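Local coordinates for protein Cg3027-pa (Drosophila melanogaster, PDB 2VHH) that probably hydrolyses N-carbamoyl-beta-alanine to beta-alanine, ammonia and carbon dioxide, the last step of pyrimidine breakdown, and assembles as a homooctamer, at residues Ala62-Arg68 against Asp344-Gln350. Numbering follows the deposited sequence.
Sequences AREEQTR and DLNLCRQ
The CA atoms come nearest at Ala62 and Leu347, 4.9 Å apart, where the irregular loop 62-68 passes the type I turn Asp344-Leu347 and the helix it leads into. Ala62 is small enough to set its CB against Leu347 CB, 4.0 Å away. Gln350, whose amide both donates and accepts, grips the loop: OE1 accepts from Arg63 N on a lone pair at 2.9 Å, while NE2 gives one hydrogen to Arg63 O, also at 2.9 Å, and the other to the anti lone pair of Glu65 OE2 in a nearly straight bond (169°). The Gln350 side chain is extended beyond CG (chi2 169°), which carries its amide out to the loop. The loop joins strand 54-59 to strand 72-79 of the carbon-nitrogen hydrolase fold; between these strands runs 337-344, whose end enters the turn. Glu65 also forms a salt bridge with Arg68, met side-on: Arg68 NE to Glu65 OE1 and Arg68 NH2 to Glu65 OE2, both 2.8 Å. Thus held, the flat Arg68 guanidinium is sandwiched: Asn346 OD1, itself bonded to Arg71, lies over one face, and the Arg349 guanidinium stacks on the other, planes 5° apart. The carboxylates of Glu65 and, for Arg349, Glu176 of a second subunit probably offset the like charges.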
loop_
_atom_site.group_PDB
_atom_site.type_symbol
_atom_site.label_atom_id
_atom_site.label_comp_id
_atom_site.label_asym_id
_atom_site.label_seq_id
_atom_site.Cartn_x
_atom_site.Cartn_y
_atom_site.Cartn_z
ATOM N N ALA C 62 -11.179 9.290 -43.387
ATOM C CA ALA C 62 -11.924 9.398 -42.149
ATOM C C ALA C 62 -13.273 10.049 -42.431
ATOM O O ALA C 62 -13.514 10.522 -43.535
ATOM C CB ALA C 62 -11.139 10.199 -41.129
ATOM N N ARG C 63 -14.163 10.068 -41.446
ATOM C CA ARG C 63 -15.414 10.768 -41.651
ATOM C C ARG C 63 -15.189 12.257 -41.443
ATOM O O ARG C 63 -14.220 12.667 -40.807
ATOM C CB ARG C 63 -16.563 10.181 -40.826
ATOM C CG ARG C 63 -16.694 10.670 -39.400
ATOM C CD ARG C 63 -17.553 9.718 -38.541
ATOM N NE ARG C 63 -18.675 9.103 -39.272
ATOM C CZ ARG C 63 -18.729 7.821 -39.646
ATOM N NH1 ARG C 63 -17.723 6.995 -39.372
ATOM N NH2 ARG C 63 -19.792 7.361 -40.301
ATOM N N GLU C 64 -16.057 13.071 -42.027
ATOM C CA GLU C 64 -15.930 14.514 -41.906
ATOM C C GLU C 64 -16.353 14.967 -40.511
ATOM O O GLU C 64 -17.333 14.472 -39.956
ATOM C CB GLU C 64 -16.754 15.216 -42.982
ATOM C CG GLU C 64 -16.295 16.634 -43.286
ATOM C CD GLU C 64 -17.164 17.323 -44.329
ATOM O OE1 GLU C 64 -17.419 16.729 -45.404
ATOM O OE2 GLU C 64 -17.588 18.474 -44.078
ATOM N N GLU C 65 -15.600 15.903 -39.949
ATOM C CA GLU C 65 -15.886 16.422 -38.617
ATOM C C GLU C 65 -16.340 17.880 -38.699
ATOM O O GLU C 65 -16.011 18.579 -39.652
ATOM C CB GLU C 65 -14.661 16.267 -37.708
ATOM C CG GLU C 65 -14.241 14.817 -37.453
ATOM C CD GLU C 65 -13.217 14.683 -36.339
ATOM O OE1 GLU C 65 -12.898 15.704 -35.694
ATOM O OE2 GLU C 65 -12.729 13.559 -36.099
ATOM N N GLN C 66 -17.101 18.329 -37.703
ATOM C CA GLN C 66 -17.642 19.688 -37.693
ATOM C C GLN C 66 -16.715 20.715 -37.056
ATOM O O GLN C 66 -16.756 21.896 -37.404
ATOM C CB GLN C 66 -18.995 19.714 -36.979
ATOM C CG GLN C 66 -20.128 19.060 -37.760
ATOM C CD GLN C 66 -21.481 19.291 -37.121
ATOM O OE1 GLN C 66 -22.189 18.348 -36.774
ATOM N NE2 GLN C 66 -21.845 20.554 -36.953
ATOM N N THR C 67 -15.892 20.260 -36.116
ATOM C CA THR C 67 -15.011 21.143 -35.349
ATOM C C THR C 67 -13.558 21.043 -35.798
ATOM O O THR C 67 -12.686 21.758 -35.295
ATOM C CB THR C 67 -15.088 20.820 -33.844
ATOM O OG1 THR C 67 -14.977 19.401 -33.654
ATOM C CG2 THR C 67 -16.409 21.313 -33.261
ATOM N N ARG C 68 -13.299 20.155 -36.752
ATOM C CA ARG C 68 -11.933 19.876 -37.166
ATOM C C ARG C 68 -11.861 19.642 -38.671
ATOM O O ARG C 68 -12.637 18.851 -39.220
ATOM C CB ARG C 68 -11.413 18.663 -36.397
ATOM C CG ARG C 68 -10.042 18.854 -35.792
ATOM C CD ARG C 68 -9.793 17.875 -34.657
ATOM N NE ARG C 68 -10.293 16.539 -34.978
ATOM C CZ ARG C 68 -9.712 15.400 -34.619
ATOM N NH1 ARG C 68 -8.578 15.410 -33.928
ATOM N NH2 ARG C 68 -10.266 14.247 -34.964
ATOM N N ASP C 344 -5.951 10.426 -43.449
ATOM C CA ASP C 344 -6.502 11.509 -42.641
ATOM C C ASP C 344 -6.289 11.146 -41.184
ATOM O O ASP C 344 -6.888 10.196 -40.675
ATOM C CB ASP C 344 -7.987 11.724 -42.940
ATOM C CG ASP C 344 -8.539 13.027 -42.356
ATOM O OD1 ASP C 344 -7.839 13.728 -41.587
ATOM O OD2 ASP C 344 -9.705 13.344 -42.679
ATOM N N LEU C 345 -5.421 11.905 -40.527
ATOM C CA LEU C 345 -5.026 11.623 -39.158
ATOM C C LEU C 345 -6.201 11.679 -38.180
ATOM O O LEU C 345 -6.078 11.293 -37.013
ATOM C CB LEU C 345 -3.919 12.582 -38.719
ATOM C CG LEU C 345 -2.495 12.301 -39.212
ATOM C CD1 LEU C 345 -1.650 13.577 -39.193
ATOM C CD2 LEU C 345 -1.833 11.196 -38.387
ATOM N N ASN C 346 -7.342 12.152 -38.663
ATOM C CA ASN C 346 -8.529 12.262 -37.836
ATOM C C ASN C 346 -9.188 10.925 -37.548
ATOM O O ASN C 346 -10.007 10.830 -36.631
ATOM C CB ASN C 346 -9.527 13.241 -38.450
ATOM C CG ASN C 346 -9.051 14.665 -38.359
ATOM O OD1 ASN C 346 -8.034 14.947 -37.720
ATOM N ND2 ASN C 346 -9.777 15.580 -38.998
ATOM N N LEU C 347 -8.822 9.894 -38.303
ATOM C CA LEU C 347 -9.378 8.566 -38.077
ATOM C C LEU C 347 -9.055 8.042 -36.686
ATOM O O LEU C 347 -9.839 7.294 -36.111
ATOM C CB LEU C 347 -8.904 7.567 -39.136
ATOM C CG LEU C 347 -9.644 6.222 -39.189
ATOM C CD1 LEU C 347 -11.107 6.400 -39.619
ATOM C CD2 LEU C 347 -8.935 5.234 -40.093
ATOM N N CYS C 348 -7.911 8.448 -36.145
ATOM C CA CYS C 348 -7.460 7.964 -34.847
ATOM C C CYS C 348 -8.460 8.268 -33.744
ATOM O O CYS C 348 -8.898 7.354 -33.040
ATOM C CB CYS C 348 -6.088 8.517 -34.514
ATOM S SG CYS C 348 -4.887 8.083 -35.772
ATOM N N ARG C 349 -8.849 9.535 -33.605
ATOM C CA ARG C 349 -9.810 9.894 -32.566
ATOM C C ARG C 349 -11.147 9.214 -32.815
ATOM O O ARG C 349 -11.776 8.717 -31.888
ATOM C CB ARG C 349 -9.985 11.404 -32.465
ATOM C CG ARG C 349 -11.065 11.812 -31.504
ATOM C CD ARG C 349 -11.277 13.285 -31.534
ATOM N NE ARG C 349 -10.130 13.960 -30.957
ATOM C CZ ARG C 349 -10.008 15.275 -30.891
ATOM N NH1 ARG C 349 -10.979 16.044 -31.370
ATOM N NH2 ARG C 349 -8.918 15.816 -30.349
ATOM N N GLN C 350 -11.566 9.185 -34.075
ATOM C CA GLN C 350 -12.856 8.599 -34.449
ATOM C C GLN C 350 -12.947 7.133 -34.046
ATOM O O GLN C 350 -13.985 6.680 -33.565
ATOM C CB GLN C 350 -13.133 8.757 -35.948
ATOM C CG GLN C 350 -13.439 10.172 -36.362
ATOM C CD GLN C 350 -13.455 10.374 -37.862
ATOM O OE1 GLN C 350 -13.621 9.436 -38.637
ATOM N NE2 GLN C 350 -13.293 11.616 -38.279
#